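Local coordinates for major extracellular endoglucanase (Xanthomonas campestris pv. campestris, PDB 4TUF), which catalyses the internal hydrolysis of beta-1,4-glucosidic linkages in cellulose, lichenin and cereal beta-D-glucans, here represented by its family 5 catalytic domain, at residues Ala273-Glu278 with Ile306-Tyr311; Ala194-Thr199 with Ala234-Gly239; Lys20-Phe25 with Asn55-Pro60; Trp293-Val298 with Met337-Thr342; Asn215-Ala220 with Trp261-Gly266. All blocks are in the same frame, centred on the assembly; numbering follows the deposited sequence. Where two conformers were deposited one is given.

Contact 1 (Ala273-Glu278 with Ile306-Tyr311); sequences ALLLGE and INQGFY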
# COMPACT_ATOMS: atom_id res chain seq x y z
N ALA A 273 11.29 5.21 -9.75
CA ALA A 273 9.88 4.87 -9.92
C ALA A 273 9.20 5.10 -8.58
O ALA A 273 9.64 4.57 -7.57
CB ALA A 273 9.71 3.43 -10.38
N LEU A 274 8.14 5.90 -8.58
CA LEU A 274 7.48 6.27 -7.34
C LEU A 274 5.97 6.39 -7.49
O LEU A 274 5.46 6.88 -8.51
CB LEU A 274 8.06 7.57 -6.80
CG LEU A 274 7.71 8.03 -5.38
CD1 LEU A 274 8.86 8.82 -4.79
CD2 LEU A 274 6.43 8.87 -5.37
N LEU A 275 5.26 5.93 -6.47
CA LEU A 275 3.83 6.12 -6.36
C LEU A 275 3.47 6.11 -4.87
O LEU A 275 4.30 5.76 -4.04
CB LEU A 275 3.07 5.03 -7.12
CG LEU A 275 3.43 3.55 -6.94
CD1 LEU A 275 3.05 3.01 -5.57
CD2 LEU A 275 2.76 2.71 -8.02
N LEU A 276 2.24 6.47 -4.54
CA LEU A 276 1.80 6.38 -3.15
C LEU A 276 1.13 5.04 -2.84
O LEU A 276 0.16 4.65 -3.49
CB LEU A 276 0.85 7.53 -2.83
CG LEU A 276 1.46 8.91 -2.99
CD1 LEU A 276 0.40 9.99 -2.80
CD2 LEU A 276 2.60 9.08 -2.01
N GLY A 277 1.64 4.33 -1.84
CA GLY A 277 1.04 3.09 -1.40
C GLY A 277 -0.29 3.31 -0.70
O GLY A 277 -1.21 2.51 -0.84
N GLU A 278 -0.38 4.40 0.05
CA GLU A 278 -1.63 4.80 0.69
C GLU A 278 -1.76 6.31 0.71
O GLU A 278 -0.85 7.03 1.12
CB GLU A 278 -1.71 4.27 2.13
CG GLU A 278 -1.85 2.76 2.27
CD GLU A 278 -1.92 2.33 3.71
OE1 GLU A 278 -2.18 3.20 4.57
OE2 GLU A 278 -1.71 1.13 4.00
N ILE A 306 3.29 11.88 -11.97
CA ILE A 306 2.71 10.72 -11.31
C ILE A 306 1.21 10.64 -11.50
O ILE A 306 0.48 11.54 -11.09
CB ILE A 306 3.01 10.74 -9.80
CG1 ILE A 306 4.51 10.90 -9.55
CG2 ILE A 306 2.44 9.50 -9.14
CD1 ILE A 306 4.86 11.10 -8.08
N ASN A 307 0.73 9.57 -12.12
CA ASN A 307 -0.71 9.38 -12.30
C ASN A 307 -1.17 8.00 -11.86
O ASN A 307 -2.05 7.39 -12.49
CB ASN A 307 -1.11 9.64 -13.76
CG ASN A 307 -0.37 8.75 -14.75
OD1 ASN A 307 0.24 7.75 -14.38
ND2 ASN A 307 -0.45 9.11 -16.03
N GLN A 308 -0.57 7.50 -10.79
CA GLN A 308 -0.91 6.19 -10.26
C GLN A 308 -0.61 6.09 -8.77
O GLN A 308 0.06 6.95 -8.21
CB GLN A 308 -0.16 5.09 -11.01
CG GLN A 308 1.35 5.27 -11.04
CD GLN A 308 2.04 4.16 -11.81
OE1 GLN A 308 1.46 3.10 -12.04
NE2 GLN A 308 3.28 4.40 -12.21
N GLY A 309 -1.12 5.04 -8.15
CA GLY A 309 -0.98 4.87 -6.72
C GLY A 309 -2.14 4.05 -6.19
O GLY A 309 -2.96 3.56 -6.96
N PHE A 310 -2.20 3.90 -4.87
CA PHE A 310 -3.24 3.08 -4.25
C PHE A 310 -4.02 3.88 -3.22
O PHE A 310 -3.51 4.17 -2.14
CB PHE A 310 -2.62 1.84 -3.61
CG PHE A 310 -1.98 0.90 -4.59
CD1 PHE A 310 -0.66 1.06 -4.98
CD2 PHE A 310 -2.71 -0.15 -5.14
CE1 PHE A 310 -0.08 0.19 -5.89
CE2 PHE A 310 -2.14 -1.01 -6.05
CZ PHE A 310 -0.82 -0.84 -6.42
N TYR A 311 -5.25 4.23 -3.57
CA TYR A 311 -6.12 4.97 -2.65
C TYR A 311 -6.44 4.19 -1.38
O TYR A 311 -6.53 2.96 -1.41
CB TYR A 311 -7.42 5.35 -3.36
CG TYR A 311 -8.18 6.44 -2.64
CD1 TYR A 311 -7.77 7.76 -2.70
CD2 TYR A 311 -9.31 6.14 -1.87
CE1 TYR A 311 -8.46 8.76 -2.04
CE2 TYR A 311 -10.00 7.13 -1.20
CZ TYR A 311 -9.57 8.44 -1.29
OH TYR A 311 -10.25 9.44 -0.63
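L276 O accepts a hydrogen bond from the backbone N of F310 at 2.8 Å, the one hydrogen bond that ties segment 273-278 directly to 306-311. One residue further on, the carbonyl oxygens of G277 and F310 face each other as two acceptors. N23 ND2 of strand 16-23 donates a hydrogen bond to G277 O, while F310 O meets E278 CA in a CA-H...O contact of 3.5 Å. The F310 ring presents its edge to this region: L276 O and L275 CD1 both lie near the ring plane, CD1 4.2 Å from CE1. The backbone course alone brings L275 CB to 4.1 Å from G309 CA. Beyond it, L275 places CG between the backbone N and the carbonyl carbon (chi1 49°), which carries L275 CD2 to 4.1 Å from Q308 CD. The two segments supply neighbouring parallel strands of a beta-alpha-beta unit, strand 276-280, helix 288-303 and strand 309-311, within the TIM barrel of family 5 glycosidases. L275 and F310 point into the barrel, where both also touch L19. On the helix side, the methyl groups L274 CD2 and I306 CD1 meet at 3.8 Å, and I306 continues onto L301. The amide oxygen of Q308 accepts from the backbone N of L19. Where the chain turns at 277-278 stands E278, the nucleophile by similarity, whose OE2 forms a salt bridge with R58 NH1.

Contact 2 (Ala194-Thr199 with Ala234-Gly239); sequences AVEGIT and APHVYG
E196 and H236 meet near the C-terminal ends of two adjacent parallel strands of the TIM barrel, where family 5 glycosidases carry their active site. The carboxylate of E196 lies over one face of the H236 ring with the two planes only 22° apart, so the groups are nearly parallel rather than edge-on. OE1 sits 3.0 Å above the ring plane, displaced toward the rim, and its closest ring atom is NE2, also at 3.0 Å. Because the oxygen approaches from above, the direction is wrong for a hydrogen bond from NE2, and the pair is better read as a carboxylate resting on an imidazole. E196 reaches this place with its chain extended beyond CG, while CG lies anti to the carbonyl carbon (chi1 -55°); on the way CG passes 3.3 Å from A234 O.

The bonds that fix the two groups come from elsewhere. E196 OE1 accepts from the backbone N of E157, the proton donor by similarity, and E196 OE2 forms a salt bridge with R58 NH2. H236 ND1 is hydrogen-bonded to the carboxylate of E157, so both partners are tied to the proposed proton donor, one through its backbone and the other through its side chain.

Below the polar layer the strands join more simply. The methyl groups A194 CB and A234 CB touch at 4.2 Å inside the barrel, and G197 passes close to P235. A backbone hydrogen bond secures the register, A234 N donating to V195 O over 2.9 Å at an N-H...O angle of 164°.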
# COMPACT_ATOMS: atom_id res chain seq x y z
N ALA A 194 8.37 -3.21 -3.39
CA ALA A 194 7.94 -1.89 -2.95
C ALA A 194 8.53 -1.57 -1.58
O ALA A 194 8.43 -2.37 -0.65
CB ALA A 194 6.43 -1.79 -2.92
N VAL A 195 9.16 -0.41 -1.47
CA VAL A 195 9.77 0.01 -0.22
C VAL A 195 9.18 1.33 0.25
O VAL A 195 9.04 2.27 -0.53
CB VAL A 195 11.29 0.16 -0.35
CG1 VAL A 195 11.91 0.59 0.98
CG2 VAL A 195 11.90 -1.14 -0.82
N GLU A 196 8.81 1.39 1.52
CA GLU A 196 8.22 2.59 2.08
C GLU A 196 9.26 3.36 2.87
O GLU A 196 10.35 2.86 3.18
CB GLU A 196 7.04 2.24 2.98
CG GLU A 196 5.96 1.41 2.30
CD GLU A 196 4.83 1.04 3.24
OE1 GLU A 196 4.51 1.87 4.12
OE2 GLU A 196 4.29 -0.09 3.11
N GLY A 197 8.92 4.60 3.19
CA GLY A 197 9.80 5.42 3.98
C GLY A 197 9.69 5.12 5.46
O GLY A 197 9.08 4.13 5.87
N ILE A 198 10.31 5.97 6.26
CA ILE A 198 10.24 5.87 7.71
C ILE A 198 9.64 7.18 8.21
O ILE A 198 8.98 7.89 7.45
CB ILE A 198 11.63 5.63 8.31
CG1 ILE A 198 12.58 6.77 7.94
CG2 ILE A 198 12.19 4.30 7.80
CD1 ILE A 198 13.84 6.81 8.77
N THR A 199 9.85 7.50 9.48
CA THR A 199 9.45 8.82 9.96
C THR A 199 10.69 9.69 10.22
O THR A 199 11.46 9.95 9.30
CB THR A 199 8.56 8.72 11.22
OG1 THR A 199 9.13 7.81 12.16
CG2 THR A 199 7.19 8.23 10.83
N ALA A 234 7.27 3.51 -2.45
CA ALA A 234 5.84 3.60 -2.18
C ALA A 234 5.52 4.21 -0.82
O ALA A 234 4.94 3.55 0.04
CB ALA A 234 5.21 2.21 -2.29
N PRO A 235 5.86 5.49 -0.62
CA PRO A 235 5.57 6.09 0.68
C PRO A 235 4.07 6.31 0.88
O PRO A 235 3.29 6.17 -0.06
CB PRO A 235 6.31 7.43 0.61
CG PRO A 235 6.29 7.77 -0.83
CD PRO A 235 6.43 6.46 -1.56
N HIS A 236 3.69 6.64 2.11
CA HIS A 236 2.32 6.98 2.41
C HIS A 236 2.22 8.46 2.75
O HIS A 236 3.19 9.07 3.20
CB HIS A 236 1.80 6.14 3.59
CG HIS A 236 1.79 4.67 3.32
ND1 HIS A 236 1.19 3.77 4.18
CD2 HIS A 236 2.29 3.94 2.30
CE1 HIS A 236 1.33 2.55 3.70
NE2 HIS A 236 2.00 2.62 2.56
N VAL A 237 1.05 9.04 2.54
CA VAL A 237 0.79 10.40 2.98
C VAL A 237 -0.70 10.55 3.27
O VAL A 237 -1.54 10.01 2.54
CB VAL A 237 1.25 11.43 1.93
CG1 VAL A 237 0.72 11.09 0.56
CG2 VAL A 237 0.85 12.84 2.34
N TYR A 238 -1.04 11.27 4.34
CA TYR A 238 -2.43 11.51 4.69
C TYR A 238 -2.68 12.98 4.99
O TYR A 238 -1.75 13.79 5.00
CB TYR A 238 -2.83 10.66 5.89
CG TYR A 238 -2.46 9.21 5.77
CD1 TYR A 238 -3.32 8.30 5.17
CD2 TYR A 238 -1.23 8.75 6.24
CE1 TYR A 238 -2.97 6.97 5.05
CE2 TYR A 238 -0.88 7.42 6.13
CZ TYR A 238 -1.75 6.54 5.53
OH TYR A 238 -1.41 5.21 5.41
N GLY A 239 -3.95 13.32 5.23
CA GLY A 239 -4.35 14.70 5.45
C GLY A 239 -4.89 14.96 6.84
O GLY A 239 -4.71 14.16 7.76

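Contact 3 (Lys20-Phe25 with Asn55-Pro60); sequences KGVNVF and NAVRLP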
# COMPACT_ATOMS: atom_id res chain seq x y z
N LYS A 20 -4.01 2.10 -11.52
CA LYS A 20 -5.17 2.80 -11.00
C LYS A 20 -5.68 2.01 -9.79
O LYS A 20 -6.61 1.21 -9.90
CB LYS A 20 -6.25 2.93 -12.07
CG LYS A 20 -5.71 3.31 -13.44
CD LYS A 20 -6.81 3.29 -14.49
CE LYS A 20 -6.25 3.35 -15.89
NZ LYS A 20 -7.31 3.38 -16.94
N GLY A 21 -5.05 2.22 -8.65
CA GLY A 21 -5.19 1.30 -7.54
C GLY A 21 -6.01 1.74 -6.34
O GLY A 21 -6.36 2.91 -6.19
N VAL A 22 -6.30 0.76 -5.49
CA VAL A 22 -7.00 1.00 -4.24
C VAL A 22 -6.60 -0.10 -3.25
O VAL A 22 -6.28 -1.21 -3.65
CB VAL A 22 -8.54 1.03 -4.45
CG1 VAL A 22 -9.06 -0.33 -4.87
CG2 VAL A 22 -9.25 1.53 -3.19
N ASN A 23 -6.59 0.23 -1.96
CA ASN A 23 -6.34 -0.74 -0.91
C ASN A 23 -7.59 -1.52 -0.51
O ASN A 23 -8.65 -0.94 -0.31
CB ASN A 23 -5.78 -0.05 0.33
CG ASN A 23 -4.34 0.39 0.16
OD1 ASN A 23 -3.41 -0.32 0.55
ND2 ASN A 23 -4.14 1.57 -0.43
N VAL A 24 -7.45 -2.84 -0.38
CA VAL A 24 -8.55 -3.71 0.04
C VAL A 24 -8.16 -4.47 1.30
O VAL A 24 -7.44 -5.46 1.22
CB VAL A 24 -8.93 -4.72 -1.05
CG1 VAL A 24 -10.12 -5.56 -0.61
CG2 VAL A 24 -9.24 -4.00 -2.37
N PHE A 25 -8.62 -4.02 2.47
CA PHE A 25 -8.22 -4.56 3.77
C PHE A 25 -9.07 -5.73 4.23
O PHE A 25 -10.16 -5.96 3.71
CB PHE A 25 -8.29 -3.46 4.84
CG PHE A 25 -7.22 -2.42 4.71
CD1 PHE A 25 -7.33 -1.40 3.79
CD2 PHE A 25 -6.10 -2.46 5.53
CE1 PHE A 25 -6.34 -0.45 3.68
CE2 PHE A 25 -5.11 -1.51 5.41
CZ PHE A 25 -5.23 -0.50 4.49
N ASN A 55 -7.80 -0.82 -11.79
CA ASN A 55 -7.19 -1.99 -12.42
C ASN A 55 -6.10 -2.58 -11.55
O ASN A 55 -5.35 -3.45 -11.98
CB ASN A 55 -6.63 -1.63 -13.79
CG ASN A 55 -5.29 -0.92 -13.71
OD1 ASN A 55 -4.98 -0.26 -12.72
ND2 ASN A 55 -4.49 -1.05 -14.76
N ALA A 56 -6.00 -2.09 -10.32
CA ALA A 56 -4.93 -2.51 -9.42
C ALA A 56 -5.40 -2.52 -7.98
O ALA A 56 -6.21 -1.69 -7.58
CB ALA A 56 -3.72 -1.62 -9.59
N VAL A 57 -4.86 -3.45 -7.20
CA VAL A 57 -5.29 -3.63 -5.82
C VAL A 57 -4.08 -3.90 -4.91
O VAL A 57 -3.19 -4.67 -5.26
CB VAL A 57 -6.31 -4.80 -5.72
CG1 VAL A 57 -6.15 -5.57 -4.43
CG2 VAL A 57 -7.73 -4.27 -5.86
N ARG A 58 -4.06 -3.24 -3.76
CA ARG A 58 -3.05 -3.52 -2.74
C ARG A 58 -3.69 -4.35 -1.63
O ARG A 58 -4.64 -3.91 -0.99
CB ARG A 58 -2.48 -2.21 -2.19
CG ARG A 58 -1.30 -2.35 -1.23
CD ARG A 58 -0.74 -0.97 -0.92
NE ARG A 58 0.39 -0.97 0.00
CZ ARG A 58 0.30 -0.76 1.31
NH1 ARG A 58 -0.89 -0.55 1.87
NH2 ARG A 58 1.39 -0.77 2.07
N LEU A 59 -3.18 -5.56 -1.42
CA LEU A 59 -3.75 -6.51 -0.46
C LEU A 59 -2.94 -6.66 0.82
O LEU A 59 -1.95 -7.40 0.85
CB LEU A 59 -3.89 -7.89 -1.10
CG LEU A 59 -5.23 -8.27 -1.74
CD1 LEU A 59 -5.21 -9.75 -2.08
CD2 LEU A 59 -6.38 -7.94 -0.80
N PRO A 60 -3.34 -5.97 1.89
CA PRO A 60 -2.72 -6.25 3.19
C PRO A 60 -2.96 -7.69 3.65
O PRO A 60 -4.03 -8.24 3.41
CB PRO A 60 -3.41 -5.25 4.13
CG PRO A 60 -3.86 -4.13 3.24
CD PRO A 60 -4.23 -4.79 1.93
O HOH W 1 -6.57 -7.59 2.92
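The R58 guanidinium is approached at its edge by N23 OD1, which lies in its plane and accepts from NH1 at 2.9 Å in a nearly straight bond (167°). The amide of N23 is turned 72° from that plane, although the two side chains run side by side in the same direction. R58 gets there fully extended, with CG anti to the backbone N (chi1 -173°). The other flat group, the F25 ring, takes P60 CG over one face, 3.8 Å from the ring centroid, a CH-pi contact that holds for one of two deposited conformers and is to that extent doubtful. Between the strands, V22 O accepts from R58 N and V24 N donates to R58 O at 3.1 Å. K20 N reaches the side-chain oxygen OD1 of N55 at 2.8 Å, while a water donates to both V24 O and P60 O. On the helix-facing side V24 CG2 meets V57 CG2 at 3.8 Å. R58 also forms salt bridges through NH2 with D153 and E196. Strand 16-23, helix 42-51 and strand 56-61 make a beta-alpha-beta unit, and an arginine reaching from its second strand to E278, the probable nucleophile, is characteristic of the family 5 active site.

Contact 4 (Trp293-Val298 with Met337-Thr342); sequences WQDALV and MTLLRT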
# COMPACT_ATOMS: atom_id res chain seq x y z
N TRP A 293 -7.16 19.43 0.70
CA TRP A 293 -5.91 18.69 0.78
C TRP A 293 -5.77 17.62 -0.30
O TRP A 293 -4.73 17.53 -0.96
CB TRP A 293 -5.76 18.05 2.16
CG TRP A 293 -4.53 17.19 2.25
CD1 TRP A 293 -3.27 17.60 2.53
CD2 TRP A 293 -4.46 15.78 2.01
NE1 TRP A 293 -2.40 16.53 2.50
CE2 TRP A 293 -3.11 15.40 2.19
CE3 TRP A 293 -5.39 14.80 1.68
CZ2 TRP A 293 -2.68 14.08 2.03
CZ3 TRP A 293 -4.97 13.50 1.54
CH2 TRP A 293 -3.62 13.15 1.71
N GLN A 294 -6.81 16.81 -0.49
CA GLN A 294 -6.79 15.76 -1.50
C GLN A 294 -6.68 16.35 -2.90
O GLN A 294 -5.94 15.83 -3.74
CB GLN A 294 -8.03 14.86 -1.40
CG GLN A 294 -8.07 14.02 -0.14
CD GLN A 294 -8.94 12.78 -0.27
OE1 GLN A 294 -8.98 12.15 -1.32
NE2 GLN A 294 -9.63 12.43 0.80
N ASP A 295 -7.41 17.43 -3.14
CA ASP A 295 -7.35 18.12 -4.42
C ASP A 295 -5.93 18.58 -4.74
O ASP A 295 -5.43 18.36 -5.84
CB ASP A 295 -8.31 19.32 -4.44
CG ASP A 295 -9.76 18.91 -4.58
OD1 ASP A 295 -10.03 17.82 -5.12
OD2 ASP A 295 -10.63 19.70 -4.16
N ALA A 296 -5.29 19.20 -3.76
CA ALA A 296 -3.93 19.73 -3.93
C ALA A 296 -2.90 18.63 -4.16
O ALA A 296 -1.97 18.80 -4.94
CB ALA A 296 -3.54 20.58 -2.73
N LEU A 297 -3.06 17.51 -3.46
CA LEU A 297 -2.16 16.37 -3.61
C LEU A 297 -2.21 15.83 -5.03
O LEU A 297 -1.17 15.54 -5.63
CB LEU A 297 -2.49 15.27 -2.61
CG LEU A 297 -1.65 13.99 -2.75
CD1 LEU A 297 -0.17 14.29 -2.55
CD2 LEU A 297 -2.10 12.90 -1.78
N VAL A 298 -3.42 15.69 -5.56
CA VAL A 298 -3.60 15.21 -6.93
C VAL A 298 -2.95 16.18 -7.92
O VAL A 298 -2.23 15.76 -8.82
CB VAL A 298 -5.09 15.03 -7.26
CG1 VAL A 298 -5.29 14.81 -8.75
CG2 VAL A 298 -5.66 13.86 -6.46
N MET A 337 -14.34 9.23 -6.54
CA MET A 337 -14.04 8.61 -7.83
C MET A 337 -13.66 9.65 -8.89
O MET A 337 -12.80 9.40 -9.73
CB MET A 337 -15.21 7.75 -8.32
CG MET A 337 -15.32 6.41 -7.61
SD MET A 337 -13.73 5.58 -7.36
CE MET A 337 -13.23 5.26 -9.05
N THR A 338 -14.30 10.81 -8.84
CA THR A 338 -14.00 11.87 -9.81
C THR A 338 -12.60 12.42 -9.56
O THR A 338 -11.90 12.80 -10.50
CB THR A 338 -15.05 12.99 -9.75
OG1 THR A 338 -16.34 12.44 -10.07
CG2 THR A 338 -14.73 14.10 -10.74
N LEU A 339 -12.19 12.45 -8.30
CA LEU A 339 -10.85 12.87 -7.93
C LEU A 339 -9.78 11.90 -8.44
O LEU A 339 -8.75 12.32 -8.96
CB LEU A 339 -10.73 13.00 -6.41
CG LEU A 339 -9.36 13.41 -5.86
CD1 LEU A 339 -9.12 14.90 -6.06
CD2 LEU A 339 -9.24 13.03 -4.40
N LEU A 340 -10.05 10.61 -8.29
CA LEU A 340 -9.11 9.59 -8.72
C LEU A 340 -8.97 9.56 -10.25
O LEU A 340 -7.86 9.41 -10.77
CB LEU A 340 -9.53 8.22 -8.20
CG LEU A 340 -9.34 8.00 -6.70
CD1 LEU A 340 -10.04 6.74 -6.25
CD2 LEU A 340 -7.86 7.93 -6.36
N ARG A 341 -10.08 9.71 -10.96
CA ARG A 341 -10.02 9.69 -12.42
C ARG A 341 -9.25 10.90 -12.93
O ARG A 341 -8.58 10.83 -13.96
CB ARG A 341 -11.42 9.65 -13.02
CG ARG A 341 -12.17 8.38 -12.68
CD ARG A 341 -13.44 8.20 -13.47
NE ARG A 341 -14.18 7.01 -13.04
CZ ARG A 341 -15.28 7.03 -12.30
NH1 ARG A 341 -15.80 8.19 -11.90
NH2 ARG A 341 -15.87 5.90 -11.96
N THR A 342 -9.33 12.00 -12.19
CA THR A 342 -8.54 13.18 -12.49
C THR A 342 -7.05 12.85 -12.38
O THR A 342 -6.27 13.17 -13.27
CB THR A 342 -8.89 14.34 -11.55
OG1 THR A 342 -10.18 14.85 -11.89
CG2 THR A 342 -7.86 15.46 -11.66
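Two neighbouring helices of the outer layer of the TIM barrel, 288-303 and 334-344, pack here through L339, which reaches across to Q294, D295 and V298. The short axes run almost parallel, 15° apart, and come no closer than 10.3 Å, so the gap is bridged by side chains and no backbone atoms meet. L339 has CG opposite its backbone N (chi1 179°), which carries the isobutyl group toward the facing helix and spreads its two methyls over different neighbours. CD1 lies against V298 CG2 at 3.6 Å and also borders D295 OD1; CD2 lies against Q294 CB at 3.7 Å and borders the amide oxygen of that residue. The Q294 and L339 chains cross at about a right angle. One turn later V298 CG1 touches T342 CG2 at 3.9 Å, again roughly at right angles.

No hydrogen bond spans the two segments. The polar ends that flank the leucine are engaged elsewhere: Q294 NE2 donates to D290 and OE1 accepts from the hydroxyl of Y311, while D295 is hydrogen-bonded to Y283 through OD1 and forms a salt bridge with K291 through OD2. T342 turns its hydroxyl back into its own helix, where OG1 bonds to T338 O at 3.0 Å, leaving the methyl for V298.

On its barrel side, helix 288-303 sets L297 against F279 and V237 of the strands, with W293 and L297 also meeting W261 of helix 257-266; from helix 334-344, L340 packs on F279 and F54.

Contact 5 (Asn215-Ala220 with Trp261-Gly266); sequences NLQPLA and WERHFG
R263 meets the loop through its aliphatic part and its carbonyl: the Q217 chain lies across it, with Q217 OE1 3.4 Å from R263 CG and Q217 CG 3.2 Å from R263 O. Q217 OE1 accepts its hydrogen bond from the backbone N of T206. At H264 the carbonyl takes over. H264 O accepts from L216 N at 2.8 Å, with the donor in the carbonyl plane, and the ring edge, at CD2, faces Q217 NE2 at 3.7 Å, amide and ring turned 47° apart. F265 follows with its CB against L216 CD1 at 4.0 Å; its CG lies between the backbone N and the carbonyl carbon (chi1 58°), which carries the ring away from the loop. By G266 the helix has widened into a pi-type turn, W261 O accepting from both F265 N and G266 N.

The loop is braced from within by N215 OD1, which takes Q217 N in an Asx turn and also Q217 NE2, the two donors arriving from opposite faces of its plane. H264 O, near the helix end, thus finds a donor in the loop, and a single backbone bond with aliphatic packing around it joins loop and helix.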
# COMPACT_ATOMS: atom_id res chain seq x y z
N ASN A 215 8.53 9.20 5.04
CA ASN A 215 9.78 9.94 4.83
C ASN A 215 10.80 9.15 4.03
O ASN A 215 11.23 8.07 4.45
CB ASN A 215 10.40 10.34 6.18
CG ASN A 215 11.57 11.30 6.02
OD1 ASN A 215 11.77 11.91 4.97
ND2 ASN A 215 12.36 11.44 7.08
N LEU A 216 11.21 9.69 2.90
CA LEU A 216 12.21 9.04 2.06
C LEU A 216 13.53 9.80 2.00
O LEU A 216 14.46 9.40 1.29
CB LEU A 216 11.66 8.86 0.64
CG LEU A 216 10.70 7.70 0.44
CD1 LEU A 216 10.15 7.76 -0.97
CD2 LEU A 216 11.41 6.39 0.69
N GLN A 217 13.62 10.90 2.76
CA GLN A 217 14.80 11.77 2.74
C GLN A 217 16.16 11.05 2.88
O GLN A 217 17.09 11.37 2.15
CB GLN A 217 14.69 12.84 3.82
CG GLN A 217 13.76 13.99 3.50
CD GLN A 217 13.46 14.84 4.72
OE1 GLN A 217 14.04 15.90 4.92
NE2 GLN A 217 12.56 14.35 5.57
N PRO A 218 16.28 10.08 3.82
CA PRO A 218 17.61 9.47 3.99
C PRO A 218 18.11 8.66 2.78
O PRO A 218 19.28 8.29 2.75
CB PRO A 218 17.41 8.55 5.20
CG PRO A 218 16.28 9.14 5.95
CD PRO A 218 15.35 9.65 4.88
N LEU A 219 17.24 8.41 1.80
CA LEU A 219 17.64 7.72 0.58
C LEU A 219 18.67 8.54 -0.22
O LEU A 219 19.41 8.00 -1.04
CB LEU A 219 16.41 7.43 -0.29
CG LEU A 219 16.61 6.75 -1.64
CD1 LEU A 219 17.32 5.41 -1.46
CD2 LEU A 219 15.28 6.56 -2.33
N ALA A 220 18.72 9.84 0.03
CA ALA A 220 19.66 10.70 -0.66
C ALA A 220 21.09 10.46 -0.17
O ALA A 220 22.05 10.68 -0.91
CB ALA A 220 19.28 12.16 -0.49
N TRP A 261 5.59 17.87 0.54
CA TRP A 261 5.52 16.62 -0.20
C TRP A 261 6.80 16.40 -0.98
O TRP A 261 7.30 15.28 -1.06
CB TRP A 261 4.32 16.63 -1.15
CG TRP A 261 3.00 16.69 -0.45
CD1 TRP A 261 2.68 16.13 0.76
CD2 TRP A 261 1.82 17.35 -0.90
NE1 TRP A 261 1.37 16.40 1.08
CE2 TRP A 261 0.82 17.15 0.07
CE3 TRP A 261 1.50 18.10 -2.04
CZ2 TRP A 261 -0.46 17.67 -0.05
CZ3 TRP A 261 0.23 18.61 -2.16
CH2 TRP A 261 -0.74 18.40 -1.18
N GLU A 262 7.34 17.47 -1.56
CA GLU A 262 8.59 17.39 -2.29
C GLU A 262 9.71 16.89 -1.39
O GLU A 262 10.42 15.95 -1.74
CB GLU A 262 8.96 18.75 -2.89
CG GLU A 262 10.24 18.76 -3.71
CD GLU A 262 10.06 18.16 -5.09
OE1 GLU A 262 8.94 17.72 -5.42
OE2 GLU A 262 11.05 18.15 -5.86
N ARG A 263 9.83 17.50 -0.21
CA ARG A 263 10.83 17.10 0.77
C ARG A 263 10.74 15.64 1.19
O ARG A 263 11.75 14.93 1.20
CB ARG A 263 10.72 17.98 2.02
CG ARG A 263 11.71 17.60 3.10
CD ARG A 263 12.05 18.78 3.97
NE ARG A 263 10.95 19.16 4.85
CZ ARG A 263 10.59 20.42 5.08
NH1 ARG A 263 11.23 21.41 4.49
NH2 ARG A 263 9.57 20.67 5.90
N HIS A 264 9.56 15.22 1.63
CA HIS A 264 9.32 13.86 2.10
C HIS A 264 9.41 12.73 1.06
O HIS A 264 10.00 11.70 1.33
CB HIS A 264 7.98 13.78 2.82
CG HIS A 264 7.95 14.55 4.11
ND1 HIS A 264 6.77 14.90 4.73
CD2 HIS A 264 8.94 15.04 4.88
CE1 HIS A 264 7.05 15.56 5.84
NE2 HIS A 264 8.36 15.66 5.95
N PHE A 265 8.83 12.92 -0.12
CA PHE A 265 8.95 11.91 -1.16
C PHE A 265 9.20 12.40 -2.57
O PHE A 265 9.76 11.72 -3.36
CB PHE A 265 7.75 10.96 -1.15
CG PHE A 265 6.45 11.64 -1.32
CD1 PHE A 265 5.78 12.11 -0.25
CD2 PHE A 265 5.90 11.79 -2.55
CE1 PHE A 265 4.59 12.73 -0.40
CE2 PHE A 265 4.71 12.42 -2.71
CZ PHE A 265 4.05 12.89 -1.63
N GLY A 266 8.70 13.58 -2.86
CA GLY A 266 8.56 14.06 -4.21
C GLY A 266 9.83 14.26 -4.97
O GLY A 266 9.93 14.04 -6.14

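How the contacts relate
Contacts 1, 2 and 3 lie in the barrel wall, 7 to 9 Å from the chain centre; contacts 4 and 5, about 17 to 18 Å out in the surrounding layer, are still largely buried. Contacts 1 and 2 share neighbouring strands, 276-280 beside 231-238, and contacts 1 and 3 are likewise joined through 309-311 beside 16-23. The charged groups of the wall belong to contacts 2 and 3 and to E278, contact 1 being otherwise largely apolar. Contact 4 is mostly apolar, its polar ends serving other partners, and contact 5 depends on a loop backbone N-H bonded to a carbonyl near a helix end. W261 brings the helices of contacts 4 and 5 together, whereas contacts 3 and 5 do not touch.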